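PDB 4QOL: catalase from Bacillus pumilus, which breaks hydrogen peroxide down to water and oxygen at a haem, and also shows peroxidase-like reactivity toward phenolic substrates. Local coordinates for residues 461-466 and 472-477; 163-168 and 176-181; 454-459 and 476-481. All blocks are in the same frame, centred on the assembly; numbering follows the deposited sequence.

Contact 1 of 3, residues 461-466 and 472-477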
ATOM      1  N   CYS A 461     -27.864  14.131 -35.122  1.00 20.00           N
ATOM      2  CA  CYS A 461     -29.073  14.753 -34.619  1.00 20.68           C
ATOM      3  C   CYS A 461     -28.813  15.698 -33.468  1.00 19.90           C
ATOM      4  O   CYS A 461     -29.446  16.755 -33.371  1.00 19.03           O
ATOM      5  CB  CYS A 461     -30.089  13.677 -34.246  1.00 21.96           C
ATOM      6  SG  CYS A 461     -30.706  12.858 -35.800  1.00 26.86           S
ATOM      7  N   ASN A 462     -27.892  15.340 -32.565  1.00 18.43           N
ATOM      8  CA  ASN A 462     -27.594  16.279 -31.486  1.00 18.08           C
ATOM      9  C   ASN A 462     -26.993  17.577 -32.012  1.00 17.81           C
ATOM     10  O   ASN A 462     -27.321  18.645 -31.528  1.00 17.93           O
ATOM     11  CB  ASN A 462     -26.636  15.616 -30.437  1.00 17.16           C
ATOM     12  CG  ASN A 462     -27.307  14.534 -29.595  1.00 18.06           C
ATOM     13  OD1 ASN A 462     -28.489  14.529 -29.408  1.00 20.10           O
ATOM     14  ND2 ASN A 462     -26.503  13.673 -29.005  1.00 16.46           N
ATOM     15  N   PHE A 463     -26.066  17.473 -32.955  1.00 17.45           N
ATOM     16  CA  PHE A 463     -25.435  18.678 -33.514  1.00 18.59           C
ATOM     17  C   PHE A 463     -26.429  19.447 -34.411  1.00 19.10           C
ATOM     18  O   PHE A 463     -26.402  20.667 -34.433  1.00 20.11           O
ATOM     19  CB  PHE A 463     -24.146  18.304 -34.266  1.00 18.28           C
ATOM     20  CG  PHE A 463     -23.090  17.714 -33.350  1.00 17.09           C
ATOM     21  CD1 PHE A 463     -22.665  18.421 -32.276  1.00 18.27           C
ATOM     22  CD2 PHE A 463     -22.492  16.468 -33.607  1.00 17.75           C
ATOM     23  CE1 PHE A 463     -21.686  17.924 -31.420  1.00 18.60           C
ATOM     24  CE2 PHE A 463     -21.484  15.930 -32.773  1.00 18.05           C
ATOM     25  CZ  PHE A 463     -21.100  16.681 -31.662  1.00 18.56           C
ATOM     26  N   TYR A 464     -27.388  18.718 -35.013  1.00 19.30           N
ATOM     27  CA  TYR A 464     -28.461  19.371 -35.794  1.00 19.76           C
ATOM     28  C   TYR A 464     -29.327  20.274 -34.847  1.00 19.21           C
ATOM     29  O   TYR A 464     -29.694  21.399 -35.193  1.00 19.40           O
ATOM     30  CB  TYR A 464     -29.324  18.314 -36.481  1.00 20.96           C
ATOM     31  CG  TYR A 464     -30.233  18.906 -37.550  1.00 24.03           C
ATOM     32  CD1 TYR A 464     -31.436  19.482 -37.202  1.00 24.95           C
ATOM     33  CD2 TYR A 464     -29.813  18.936 -38.849  1.00 25.47           C
ATOM     34  CE1 TYR A 464     -32.247  20.061 -38.160  1.00 28.91           C
ATOM     35  CE2 TYR A 464     -30.610  19.477 -39.829  1.00 27.15           C
ATOM     36  CZ  TYR A 464     -31.792  20.056 -39.480  1.00 28.40           C
ATOM     37  OH  TYR A 464     -32.555  20.585 -40.499  1.00 34.12           O
ATOM     38  N   ARG A 465     -29.637  19.757 -33.648  1.00 18.81           N
ATOM     39  CA  ARG A 465     -30.413  20.518 -32.681  1.00 19.18           C
ATOM     40  C   ARG A 465     -29.664  21.721 -32.204  1.00 18.91           C
ATOM     41  O   ARG A 465     -30.296  22.743 -31.839  1.00 21.23           O
ATOM     42  CB  ARG A 465     -30.780  19.665 -31.473  1.00 20.32           C
ATOM     43  CG  ARG A 465     -31.757  18.575 -31.809  1.00 24.29           C
ATOM     44  CD  ARG A 465     -32.120  17.757 -30.573  1.00 30.35           C
ATOM     45  NE  ARG A 465     -32.766  16.541 -31.045  1.00 37.80           N
ATOM     46  CZ  ARG A 465     -32.292  15.292 -31.161  1.00 42.07           C
ATOM     47  NH1 ARG A 465     -31.086  14.869 -30.695  1.00 39.22           N
ATOM     48  NH2 ARG A 465     -33.129  14.393 -31.701  1.00 44.11           N
ATOM     49  N   ALA A 466     -28.348  21.630 -32.099  1.00 20.88           N
ATOM     50  CA  ALA A 466     -27.504  22.806 -31.804  1.00 19.79           C
ATOM     51  C   ALA A 466     -27.660  23.838 -32.929  1.00 20.71           C
ATOM     52  O   ALA A 466     -27.973  25.005 -32.686  1.00 21.28           O
ATOM     53  CB  ALA A 466     -26.039  22.386 -31.652  1.00 21.94           C
ATOM     54  N   GLN A 472     -26.466  19.372 -40.611  1.00 22.23           N
ATOM     55  CA  GLN A 472     -26.546  18.996 -42.047  1.00 22.89           C
ATOM     56  C   GLN A 472     -25.182  18.837 -42.717  1.00 21.68           C
ATOM     57  O   GLN A 472     -24.997  17.882 -43.484  1.00 20.01           O
ATOM     58  CB  GLN A 472     -27.417  20.033 -42.800  1.00 23.67           C
ATOM     59  CG  GLN A 472     -27.691  19.588 -44.240  1.00 24.02           C
ATOM     60  CD  GLN A 472     -28.564  18.347 -44.285  1.00 24.50           C
ATOM     61  OE1 GLN A 472     -29.741  18.398 -43.883  1.00 26.13           O
ATOM     62  NE2 GLN A 472     -28.031  17.247 -44.816  1.00 25.53           N
ATOM     63  N   ARG A 473     -24.243  19.741 -42.441  1.00 21.72           N
ATOM     64  CA  ARG A 473     -22.885  19.664 -42.930  1.00 23.82           C
ATOM     65  C   ARG A 473     -22.218  18.387 -42.478  1.00 24.11           C
ATOM     66  O   ARG A 473     -21.501  17.736 -43.243  1.00 22.77           O
ATOM     67  CB  ARG A 473     -22.045  20.883 -42.502  1.00 24.95           C
ATOM     68  CG  ARG A 473     -22.370  22.119 -43.316  1.00 26.48           C
ATOM     69  CD  ARG A 473     -21.690  23.396 -42.856  1.00 28.18           C
ATOM     70  NE  ARG A 473     -20.282  23.428 -43.169  1.00 29.55           N
ATOM     71  CZ  ARG A 473     -19.558  24.546 -43.258  1.00 30.72           C
ATOM     72  NH1 ARG A 473     -20.083  25.730 -43.042  1.00 32.38           N
ATOM     73  NH2 ARG A 473     -18.270  24.462 -43.530  1.00 35.32           N
ATOM     74  N   LEU A 474     -22.461  18.008 -41.222  1.00 22.37           N
ATOM     75  CA  LEU A 474     -21.809  16.780 -40.714  1.00 22.20           C
ATOM     76  C   LEU A 474     -22.406  15.545 -41.345  1.00 20.77           C
ATOM     77  O   LEU A 474     -21.669  14.618 -41.756  1.00 20.27           O
ATOM     78  CB  LEU A 474     -21.976  16.749 -39.164  1.00 22.32           C
ATOM     79  CG  LEU A 474     -21.011  16.027 -38.272  1.00 23.63           C
ATOM     80  CD1 LEU A 474     -21.746  15.311 -37.104  1.00 24.11           C
ATOM     81  CD2 LEU A 474     -19.866  15.259 -38.878  1.00 22.88           C
ATOM     82  N   ALA A 475     -23.742  15.536 -41.490  1.00 19.12           N
ATOM     83  CA  ALA A 475     -24.435  14.425 -42.174  1.00 19.83           C
ATOM     84  C   ALA A 475     -23.878  14.268 -43.569  1.00 20.39           C
ATOM     85  O   ALA A 475     -23.627  13.142 -44.025  1.00 21.52           O
ATOM     86  CB  ALA A 475     -25.949  14.622 -42.178  1.00 20.78           C
ATOM     87  N   ASP A 476     -23.713  15.393 -44.246  1.00 21.86           N
ATOM     88  CA  ASP A 476     -23.261  15.388 -45.628  1.00 21.17           C
ATOM     89  C   ASP A 476     -21.878  14.789 -45.712  1.00 21.35           C
ATOM     90  O   ASP A 476     -21.582  13.930 -46.552  1.00 22.22           O
ATOM     91  CB  ASP A 476     -23.236  16.823 -46.178  1.00 22.23           C
ATOM     92  CG  ASP A 476     -24.650  17.410 -46.422  1.00 23.16           C
ATOM     93  OD1 ASP A 476     -25.679  16.688 -46.326  1.00 24.30           O
ATOM     94  OD2 ASP A 476     -24.715  18.600 -46.788  1.00 26.13           O
ATOM     95  N   SER A 477     -21.002  15.243 -44.818  1.00 21.90           N
ATOM     96  CA  SER A 477     -19.589  14.844 -44.839  1.00 21.95           C
ATOM     97  C   SER A 477     -19.440  13.345 -44.496  1.00 23.75           C
ATOM     98  O   SER A 477     -18.621  12.615 -45.067  1.00 19.90           O
ATOM     99  CB  SER A 477     -18.825  15.794 -43.908  1.00 23.45           C
ATOM    100  OG  SER A 477     -17.461  15.427 -43.811  1.00 28.72           O
TER
HETATM  101  O   HOH W   1     -30.958  20.635 -43.370  1.00 29.16           O
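Phe463 and Leu474, with Tyr464 and Gln472 beside them, form a helix-helix contact between two consecutive helices near the C terminus, apolar and buried at one end and water-bridged at the other. Phe463 meets Leu474 through one ring carbon, CD2, which lies 3.8 Å from Leu474 CD1; the two side chains cross obliquely. Phe463 CG is anti to the carbonyl carbon (chi1 -64°), which turns the ring toward helix 468-478; Thr175 and Leu178 of helix 175-181 also pack on it. The pairing belongs to the helical C-terminal portion of the catalase fold, where helix 453-466 is followed after a short turn by helix 468-478. At the more open end, Gln472 N lies oblique to the Tyr464 ring, 3.8 Å from Tyr464 CD2. The tyrosine hydroxyl reaches the other helix through a water lying in the ring plane at its edge, 3.3 Å from Tyr464 OH. That water donates to Gln472 OE1 at 2.6 Å. The opposite corner of the same amide is held as well: Gln472 NE2 donates to Asp476 OD1 over 2.9 Å, leaving in the amide plane and arriving 41° out of the carboxylate plane, which restrains the flip of the amide.

Contact 2 of 3, residues 163-168 and 176-181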
ATOM      1  N   ARG A 163     -16.982   3.674 -28.600  1.00 15.93           N
ATOM      2  CA  ARG A 163     -17.337   3.584 -27.187  1.00 15.19           C
ATOM      3  C   ARG A 163     -17.680   4.962 -26.609  1.00 14.45           C
ATOM      4  O   ARG A 163     -18.727   5.154 -25.946  1.00 15.65           O
ATOM      5  CB  ARG A 163     -16.183   2.939 -26.412  1.00 14.94           C
ATOM      6  CG  ARG A 163     -15.947   1.488 -26.837  1.00 15.05           C
ATOM      7  CD  ARG A 163     -14.732   0.889 -26.194  1.00 14.75           C
ATOM      8  NE  ARG A 163     -15.041   0.457 -24.815  1.00 14.04           N
ATOM      9  CZ  ARG A 163     -14.841   1.209 -23.713  1.00 15.29           C
ATOM     10  NH1 ARG A 163     -15.291   0.750 -22.578  1.00 13.69           N
ATOM     11  NH2 ARG A 163     -14.171   2.356 -23.766  1.00 14.78           N
ATOM     12  N   TYR A 164     -16.825   5.975 -26.828  1.00 13.79           N
ATOM     13  CA  TYR A 164     -17.120   7.270 -26.201  1.00 14.36           C
ATOM     14  C   TYR A 164     -18.213   7.995 -26.927  1.00 13.56           C
ATOM     15  O   TYR A 164     -19.008   8.739 -26.284  1.00 14.41           O
ATOM     16  CB  TYR A 164     -15.885   8.160 -26.042  1.00 14.12           C
ATOM     17  CG  TYR A 164     -15.035   8.547 -27.206  1.00 14.53           C
ATOM     18  CD1 TYR A 164     -15.394   9.565 -28.033  1.00 16.35           C
ATOM     19  CD2 TYR A 164     -13.804   7.925 -27.448  1.00 15.28           C
ATOM     20  CE1 TYR A 164     -14.584   9.977 -29.082  1.00 16.29           C
ATOM     21  CE2 TYR A 164     -12.963   8.361 -28.425  1.00 16.21           C
ATOM     22  CZ  TYR A 164     -13.361   9.369 -29.269  1.00 17.06           C
ATOM     23  OH  TYR A 164     -12.507   9.806 -30.300  1.00 20.76           O
ATOM     24  N   TRP A 165     -18.337   7.769 -28.250  1.00 14.16           N
ATOM     25  CA  TRP A 165     -19.513   8.332 -28.898  1.00 13.85           C
ATOM     26  C   TRP A 165     -20.835   7.697 -28.449  1.00 13.19           C
ATOM     27  O   TRP A 165     -21.835   8.420 -28.366  1.00 13.59           O
ATOM     28  CB  TRP A 165     -19.378   8.303 -30.438  1.00 14.49           C
ATOM     29  CG  TRP A 165     -18.475   9.391 -30.952  1.00 14.63           C
ATOM     30  CD1 TRP A 165     -17.204   9.254 -31.435  1.00 16.13           C
ATOM     31  CD2 TRP A 165     -18.769  10.771 -31.017  1.00 15.87           C
ATOM     32  NE1 TRP A 165     -16.698  10.477 -31.807  1.00 15.69           N
ATOM     33  CE2 TRP A 165     -17.656  11.418 -31.545  1.00 15.46           C
ATOM     34  CE3 TRP A 165     -19.926  11.550 -30.724  1.00 15.57           C
ATOM     35  CZ2 TRP A 165     -17.604  12.811 -31.707  1.00 17.22           C
ATOM     36  CZ3 TRP A 165     -19.895  12.901 -30.953  1.00 15.83           C
ATOM     37  CH2 TRP A 165     -18.729  13.540 -31.398  1.00 16.21           C
ATOM     38  N   ASP A 166     -20.831   6.402 -28.096  1.00 13.50           N
ATOM     39  CA  ASP A 166     -22.013   5.765 -27.543  1.00 13.72           C
ATOM     40  C   ASP A 166     -22.423   6.546 -26.294  1.00 14.96           C
ATOM     41  O   ASP A 166     -23.564   6.991 -26.148  1.00 16.48           O
ATOM     42  CB  ASP A 166     -21.768   4.334 -27.175  1.00 14.02           C
ATOM     43  CG  ASP A 166     -23.031   3.580 -26.702  1.00 15.06           C
ATOM     44  OD1 ASP A 166     -24.160   3.916 -27.132  1.00 16.62           O
ATOM     45  OD2 ASP A 166     -22.845   2.527 -26.045  1.00 16.36           O
ATOM     46  N   PHE A 167     -21.493   6.702 -25.389  1.00 15.16           N
ATOM     47  CA  PHE A 167     -21.771   7.490 -24.155  1.00 14.26           C
ATOM     48  C   PHE A 167     -22.177   8.905 -24.413  1.00 14.01           C
ATOM     49  O   PHE A 167     -23.154   9.393 -23.827  1.00 15.62           O
ATOM     50  CB  PHE A 167     -20.536   7.477 -23.189  1.00 14.33           C
ATOM     51  CG  PHE A 167     -20.712   8.296 -21.942  1.00 14.97           C
ATOM     52  CD1 PHE A 167     -21.313   7.758 -20.767  1.00 13.73           C
ATOM     53  CD2 PHE A 167     -20.309   9.624 -21.945  1.00 15.28           C
ATOM     54  CE1 PHE A 167     -21.532   8.619 -19.650  1.00 14.37           C
ATOM     55  CE2 PHE A 167     -20.571  10.472 -20.875  1.00 16.19           C
ATOM     56  CZ  PHE A 167     -21.119   9.946 -19.711  1.00 14.93           C
ATOM     57  N   MET A 168     -21.391   9.628 -25.199  1.00 13.91           N
ATOM     58  CA  MET A 168     -21.650  11.035 -25.418  1.00 14.56           C
ATOM     59  C   MET A 168     -22.993  11.307 -26.077  1.00 15.10           C
ATOM     60  O   MET A 168     -23.734  12.225 -25.648  1.00 14.35           O
ATOM     61  CB  MET A 168     -20.538  11.694 -26.210  1.00 15.08           C
ATOM     62  CG  MET A 168     -19.219  11.763 -25.515  1.00 15.80           C
ATOM     63  SD  MET A 168     -19.124  12.711 -23.993  1.00 17.39           S
ATOM     64  CE  MET A 168     -17.443  12.194 -23.541  1.00 17.50           C
ATOM     65  N   HIS A 176     -22.265  20.860 -26.208  1.00 15.22           N
ATOM     66  CA  HIS A 176     -21.444  22.061 -26.167  1.00 15.21           C
ATOM     67  C   HIS A 176     -19.935  21.726 -26.065  1.00 16.27           C
ATOM     68  O   HIS A 176     -19.130  22.223 -26.867  1.00 16.96           O
ATOM     69  CB  HIS A 176     -21.920  22.986 -25.034  1.00 15.33           C
ATOM     70  CG  HIS A 176     -21.347  24.372 -25.093  1.00 16.05           C
ATOM     71  ND1 HIS A 176     -21.451  25.260 -24.025  1.00 16.91           N
ATOM     72  CD2 HIS A 176     -20.717  25.044 -26.082  1.00 16.23           C
ATOM     73  CE1 HIS A 176     -20.853  26.389 -24.349  1.00 17.40           C
ATOM     74  NE2 HIS A 176     -20.394  26.280 -25.590  1.00 16.98           N
ATOM     75  N   MET A 177     -19.554  20.853 -25.132  1.00 15.40           N
ATOM     76  CA  MET A 177     -18.178  20.498 -25.006  1.00 16.88           C
ATOM     77  C   MET A 177     -17.576  19.939 -26.284  1.00 16.46           C
ATOM     78  O   MET A 177     -16.444  20.284 -26.659  1.00 18.16           O
ATOM     79  CB  MET A 177     -17.971  19.513 -23.871  1.00 17.52           C
ATOM     80  CG  MET A 177     -16.529  19.091 -23.687  1.00 18.26           C
ATOM     81  SD  MET A 177     -15.581  20.450 -22.980  1.00 19.84           S
ATOM     82  CE  MET A 177     -14.191  19.554 -22.250  1.00 17.22           C
ATOM     83  N   LEU A 178     -18.310  19.045 -26.896  1.00 16.12           N
ATOM     84  CA  LEU A 178     -17.781  18.372 -28.093  1.00 15.93           C
ATOM     85  C   LEU A 178     -17.592  19.374 -29.238  1.00 15.97           C
ATOM     86  O   LEU A 178     -16.706  19.276 -30.100  1.00 18.06           O
ATOM     87  CB  LEU A 178     -18.700  17.274 -28.509  1.00 16.07           C
ATOM     88  CG  LEU A 178     -18.804  16.147 -27.483  1.00 17.97           C
ATOM     89  CD1 LEU A 178     -19.887  15.156 -27.886  1.00 19.01           C
ATOM     90  CD2 LEU A 178     -17.479  15.413 -27.403  1.00 18.79           C
ATOM     91  N   THR A 179     -18.414  20.417 -29.240  1.00 15.41           N
ATOM     92  CA  THR A 179     -18.272  21.499 -30.214  1.00 15.57           C
ATOM     93  C   THR A 179     -16.999  22.358 -30.040  1.00 16.75           C
ATOM     94  O   THR A 179     -16.487  22.918 -31.031  1.00 18.22           O
ATOM     95  CB  THR A 179     -19.540  22.386 -30.201  1.00 14.95           C
ATOM     96  OG1 THR A 179     -20.681  21.540 -30.456  1.00 15.82           O
ATOM     97  CG2 THR A 179     -19.476  23.506 -31.206  1.00 15.73           C
ATOM     98  N   TRP A 180     -16.460  22.419 -28.807  1.00 17.71           N
ATOM     99  CA  TRP A 180     -15.136  22.961 -28.575  1.00 16.41           C
ATOM    100  C   TRP A 180     -14.001  21.967 -28.807  1.00 16.96           C
ATOM    101  O   TRP A 180     -13.029  22.299 -29.441  1.00 16.59           O
ATOM    102  CB  TRP A 180     -15.016  23.468 -27.092  1.00 18.42           C
ATOM    103  CG  TRP A 180     -15.724  24.664 -26.738  1.00 18.90           C
ATOM    104  CD1 TRP A 180     -17.082  24.816 -26.560  1.00 20.03           C
ATOM    105  CD2 TRP A 180     -15.147  25.933 -26.399  1.00 18.02           C
ATOM    106  NE1 TRP A 180     -17.342  26.037 -26.136  1.00 19.18           N
ATOM    107  CE2 TRP A 180     -16.194  26.774 -26.059  1.00 18.57           C
ATOM    108  CE3 TRP A 180     -13.860  26.446 -26.413  1.00 18.24           C
ATOM    109  CZ2 TRP A 180     -16.008  28.117 -25.672  1.00 19.06           C
ATOM    110  CZ3 TRP A 180     -13.684  27.794 -26.034  1.00 17.80           C
ATOM    111  CH2 TRP A 180     -14.733  28.585 -25.678  1.00 18.44           C
ATOM    112  N   LEU A 181     -14.156  20.766 -28.255  1.00 16.05           N
ATOM    113  CA  LEU A 181     -13.123  19.721 -28.314  1.00 16.44           C
ATOM    114  C   LEU A 181     -12.789  19.308 -29.745  1.00 17.08           C
ATOM    115  O   LEU A 181     -11.630  18.943 -30.017  1.00 15.87           O
ATOM    116  CB  LEU A 181     -13.585  18.500 -27.552  1.00 16.66           C
ATOM    117  CG  LEU A 181     -12.540  17.397 -27.381  1.00 16.44           C
ATOM    118  CD1 LEU A 181     -11.265  17.874 -26.698  1.00 17.09           C
ATOM    119  CD2 LEU A 181     -13.157  16.211 -26.599  1.00 16.10           C
TER
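The indole of Trp165 takes Leu178 CD1 obliquely against the outer part of its six-membered ring, the methyl lying 3.8 Å from Trp165 CZ3 and 4.0 Å from Trp165 CH2. The indole and the leucine run antiparallel alongside one another. Two other rings have in-plane neighbours at their edges, each within its own helix: Met168 SD beside the phenyl of Phe167, and the carbonyl O of His176 beside the indole of Trp180. Leu178 CD1 is shared, because Met168 approaches the same methyl with the base of its side chain, Met168 CB being 3.9 Å away. Met168 CG follows at 4.2 Å from Leu178 CD1. One leucine methyl is thus set against the notch formed by Trp165 and Met168, three residues apart on the same helix, and it joins two consecutive helices of the catalase family region, 161-169 and 175-181, across a short connection. The side chain of Met168 is about 12 Å from a bound haem. All three touching residues are buried. The polar corner of the indole is satisfied elsewhere: Trp165 NE1 and Tyr164 OH both bond to Asp447 OD2. Asp166, also on helix 161-169, hydrogen-bonds through OD2 to Tyr384 OH and Arg388 N of the second subunit.

Contact 3 of 3, residues 454-459 and 476-481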
ATOM      1  N   LYS A 454     -26.345   3.729 -35.829  1.00 24.66           N
ATOM      2  CA  LYS A 454     -27.344   4.344 -34.973  1.00 26.69           C
ATOM      3  C   LYS A 454     -26.702   5.439 -34.089  1.00 23.14           C
ATOM      4  O   LYS A 454     -27.265   6.467 -33.832  1.00 21.12           O
ATOM      5  CB  LYS A 454     -28.013   3.277 -34.092  1.00 32.53           C
ATOM      6  CG  LYS A 454     -29.368   3.609 -33.467  1.00 40.50           C
ATOM      7  CD  LYS A 454     -29.894   2.433 -32.639  1.00 45.17           C
ATOM      8  CE  LYS A 454     -28.748   1.801 -31.841  1.00 49.05           C
ATOM      9  NZ  LYS A 454     -29.087   0.664 -30.944  1.00 52.12           N
ATOM     10  N   THR A 455     -25.527   5.144 -33.537  1.00 21.80           N
ATOM     11  CA  THR A 455     -24.816   6.141 -32.733  1.00 19.12           C
ATOM     12  C   THR A 455     -24.412   7.366 -33.567  1.00 18.90           C
ATOM     13  O   THR A 455     -24.559   8.498 -33.120  1.00 19.47           O
ATOM     14  CB  THR A 455     -23.593   5.557 -32.058  1.00 18.26           C
ATOM     15  OG1 THR A 455     -24.045   4.607 -31.091  1.00 19.62           O
ATOM     16  CG2 THR A 455     -22.736   6.631 -31.404  1.00 16.72           C
ATOM     17  N   LYS A 456     -23.920   7.092 -34.738  1.00 19.59           N
ATOM     18  CA  LYS A 456     -23.508   8.147 -35.677  1.00 20.54           C
ATOM     19  C   LYS A 456     -24.686   9.058 -36.029  1.00 19.76           C
ATOM     20  O   LYS A 456     -24.556  10.283 -36.022  1.00 17.90           O
ATOM     21  CB  LYS A 456     -22.972   7.490 -36.948  1.00 21.18           C
ATOM     22  CG  LYS A 456     -22.323   8.452 -37.924  1.00 21.31           C
ATOM     23  CD  LYS A 456     -22.067   7.738 -39.275  1.00 22.36           C
ATOM     24  CE  LYS A 456     -21.140   6.580 -39.129  1.00 25.40           C
ATOM     25  NZ  LYS A 456     -20.878   5.962 -40.447  1.00 24.78           N
ATOM     26  N   LEU A 457     -25.839   8.457 -36.286  1.00 20.20           N
ATOM     27  CA  LEU A 457     -27.095   9.235 -36.516  1.00 20.31           C
ATOM     28  C   LEU A 457     -27.433  10.089 -35.303  1.00 20.68           C
ATOM     29  O   LEU A 457     -27.810  11.237 -35.438  1.00 20.61           O
ATOM     30  CB  LEU A 457     -28.271   8.307 -36.861  1.00 21.12           C
ATOM     31  CG  LEU A 457     -29.612   8.883 -37.214  1.00 22.15           C
ATOM     32  CD1 LEU A 457     -29.438   9.862 -38.384  1.00 23.40           C
ATOM     33  CD2 LEU A 457     -30.620   7.782 -37.561  1.00 22.72           C
ATOM     34  N   LEU A 458     -27.370   9.495 -34.102  1.00 19.03           N
ATOM     35  CA  LEU A 458     -27.768  10.253 -32.902  1.00 18.11           C
ATOM     36  C   LEU A 458     -26.805  11.420 -32.707  1.00 17.25           C
ATOM     37  O   LEU A 458     -27.208  12.492 -32.380  1.00 16.43           O
ATOM     38  CB  LEU A 458     -27.813   9.270 -31.688  1.00 17.57           C
ATOM     39  CG  LEU A 458     -28.262   9.943 -30.370  1.00 19.00           C
ATOM     40  CD1 LEU A 458     -29.667  10.600 -30.454  1.00 19.61           C
ATOM     41  CD2 LEU A 458     -28.241   8.923 -29.220  1.00 19.00           C
ATOM     42  N   ALA A 459     -25.511  11.227 -32.997  1.00 17.33           N
ATOM     43  CA  ALA A 459     -24.562  12.342 -32.918  1.00 16.99           C
ATOM     44  C   ALA A 459     -24.905  13.474 -33.865  1.00 17.10           C
ATOM     45  O   ALA A 459     -24.972  14.656 -33.468  1.00 17.79           O
ATOM     46  CB  ALA A 459     -23.146  11.852 -33.212  1.00 16.76           C
ATOM     47  N   ASP A 476     -23.713  15.393 -44.246  1.00 21.86           N
ATOM     48  CA  ASP A 476     -23.261  15.388 -45.628  1.00 21.17           C
ATOM     49  C   ASP A 476     -21.878  14.789 -45.712  1.00 21.35           C
ATOM     50  O   ASP A 476     -21.582  13.930 -46.552  1.00 22.22           O
ATOM     51  CB  ASP A 476     -23.236  16.823 -46.178  1.00 22.23           C
ATOM     52  CG  ASP A 476     -24.650  17.410 -46.422  1.00 23.16           C
ATOM     53  OD1 ASP A 476     -25.679  16.688 -46.326  1.00 24.30           O
ATOM     54  OD2 ASP A 476     -24.715  18.600 -46.788  1.00 26.13           O
ATOM     55  N   SER A 477     -21.002  15.243 -44.818  1.00 21.90           N
ATOM     56  CA  SER A 477     -19.589  14.844 -44.839  1.00 21.95           C
ATOM     57  C   SER A 477     -19.440  13.345 -44.496  1.00 23.75           C
ATOM     58  O   SER A 477     -18.621  12.615 -45.067  1.00 19.90           O
ATOM     59  CB  SER A 477     -18.825  15.794 -43.908  1.00 23.45           C
ATOM     60  OG  SER A 477     -17.461  15.427 -43.811  1.00 28.72           O
ATOM     61  N   LEU A 478     -20.328  12.849 -43.640  1.00 23.29           N
ATOM     62  CA  LEU A 478     -20.421  11.419 -43.324  1.00 24.56           C
ATOM     63  C   LEU A 478     -21.189  10.515 -44.332  1.00 23.75           C
ATOM     64  O   LEU A 478     -21.231   9.287 -44.140  1.00 23.27           O
ATOM     65  CB  LEU A 478     -20.978  11.235 -41.897  1.00 23.45           C
ATOM     66  CG  LEU A 478     -20.034  11.599 -40.769  1.00 21.75           C
ATOM     67  CD1 LEU A 478     -20.850  11.756 -39.486  1.00 21.71           C
ATOM     68  CD2 LEU A 478     -18.897  10.584 -40.598  1.00 20.80           C
ATOM     69  N   GLY A 479     -21.866  11.120 -45.327  1.00 22.42           N
ATOM     70  CA  GLY A 479     -22.711  10.384 -46.256  1.00 23.54           C
ATOM     71  C   GLY A 479     -23.973   9.821 -45.599  1.00 23.40           C
ATOM     72  O   GLY A 479     -24.459   8.797 -46.044  1.00 25.15           O
ATOM     73  N   VAL A 480     -24.472  10.462 -44.541  1.00 22.41           N
ATOM     74  CA  VAL A 480     -25.675  10.000 -43.866  1.00 23.79           C
ATOM     75  C   VAL A 480     -26.882  10.821 -44.257  1.00 22.95           C
ATOM     76  O   VAL A 480     -26.878  12.081 -44.269  1.00 24.93           O
ATOM     77  CB  VAL A 480     -25.554  10.094 -42.323  1.00 22.86           C
ATOM     78  CG1 VAL A 480     -26.835   9.624 -41.658  1.00 23.26           C
ATOM     79  CG2 VAL A 480     -24.421   9.218 -41.896  1.00 22.80           C
ATOM     80  N   ASP A 481     -27.912  10.068 -44.628  1.00 23.81           N
ATOM     81  CA  ASP A 481     -29.167  10.666 -45.142  1.00 24.58           C
ATOM     82  C   ASP A 481     -30.064  10.932 -43.986  1.00 26.18           C
ATOM     83  O   ASP A 481     -30.531   9.987 -43.347  1.00 30.51           O
ATOM     84  CB  ASP A 481     -29.828   9.673 -46.112  1.00 24.97           C
ATOM     85  CG  ASP A 481     -31.174  10.154 -46.623  1.00 27.52           C
ATOM     86  OD1 ASP A 481     -31.641  11.245 -46.262  1.00 27.61           O
ATOM     87  OD2 ASP A 481     -31.769   9.385 -47.424  1.00 34.47           O
TER
HETATM   88  O   HOH W   2     -19.721   7.634 -42.238  1.00 28.38           O
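Leu478 opens the contact by laying CD1 3.9 Å from Lys456 CG, so that the leucine meets the aliphatic stem of the lysine and not its charge. The Leu478 carbonyl takes part too: a water donates to Leu478 O at 2.9 Å and accepts from Lys456 NZ at 2.7 Å. The ammonium is shared further, with a salt bridge to Glu453 OE2. The Lys456 chain is extended to CD, which lays its methylenes against Leu478 and Val480, and the bend at chi3 (-61°) then turns NZ off that line. Next, Gly479 turns the backbone out of the helix, its N bonded to Asp476 O at 3.1 Å. The turn brings Val480 back toward helix 453-466, and its two methyls divide the work between neighbouring residues. Val480 CG2 lies 3.8 Å from Lys456 CD, whereas Val480 CG1 reaches Leu457 CD1 at 4.2 Å. Asp481 then points away from helix 453-466 and forms a salt bridge with Arg483. Leu478 and Val480 thus flank the glycine of a Schellman motif, with Gly479 at positive phi and two backbone bonds back into the last turn of helix 468-478.

Followed from the N terminus, the chain first makes contact 2, which closes the short loop between helices 161-169 and 175-181 within the catalase family region. Much later, helix 453-466 enters contact 3 with residues 454-459 and contact 1 with 461-466. The return through helix 468-478 closes contact 1 first and contact 3 last; contact 1 is therefore nested inside contact 3, and the two overlap at Asp476 and Ser477. A probable hydrogen bond from Val480 N to Ala475 O, 2.9 Å, ties them further. Phe463, with CE2 3.9 Å from Trp165 CZ3, and Thr455, with CG2 against the backbone of Trp165, tie these C-terminal helices to helices 161-169 and 175-181.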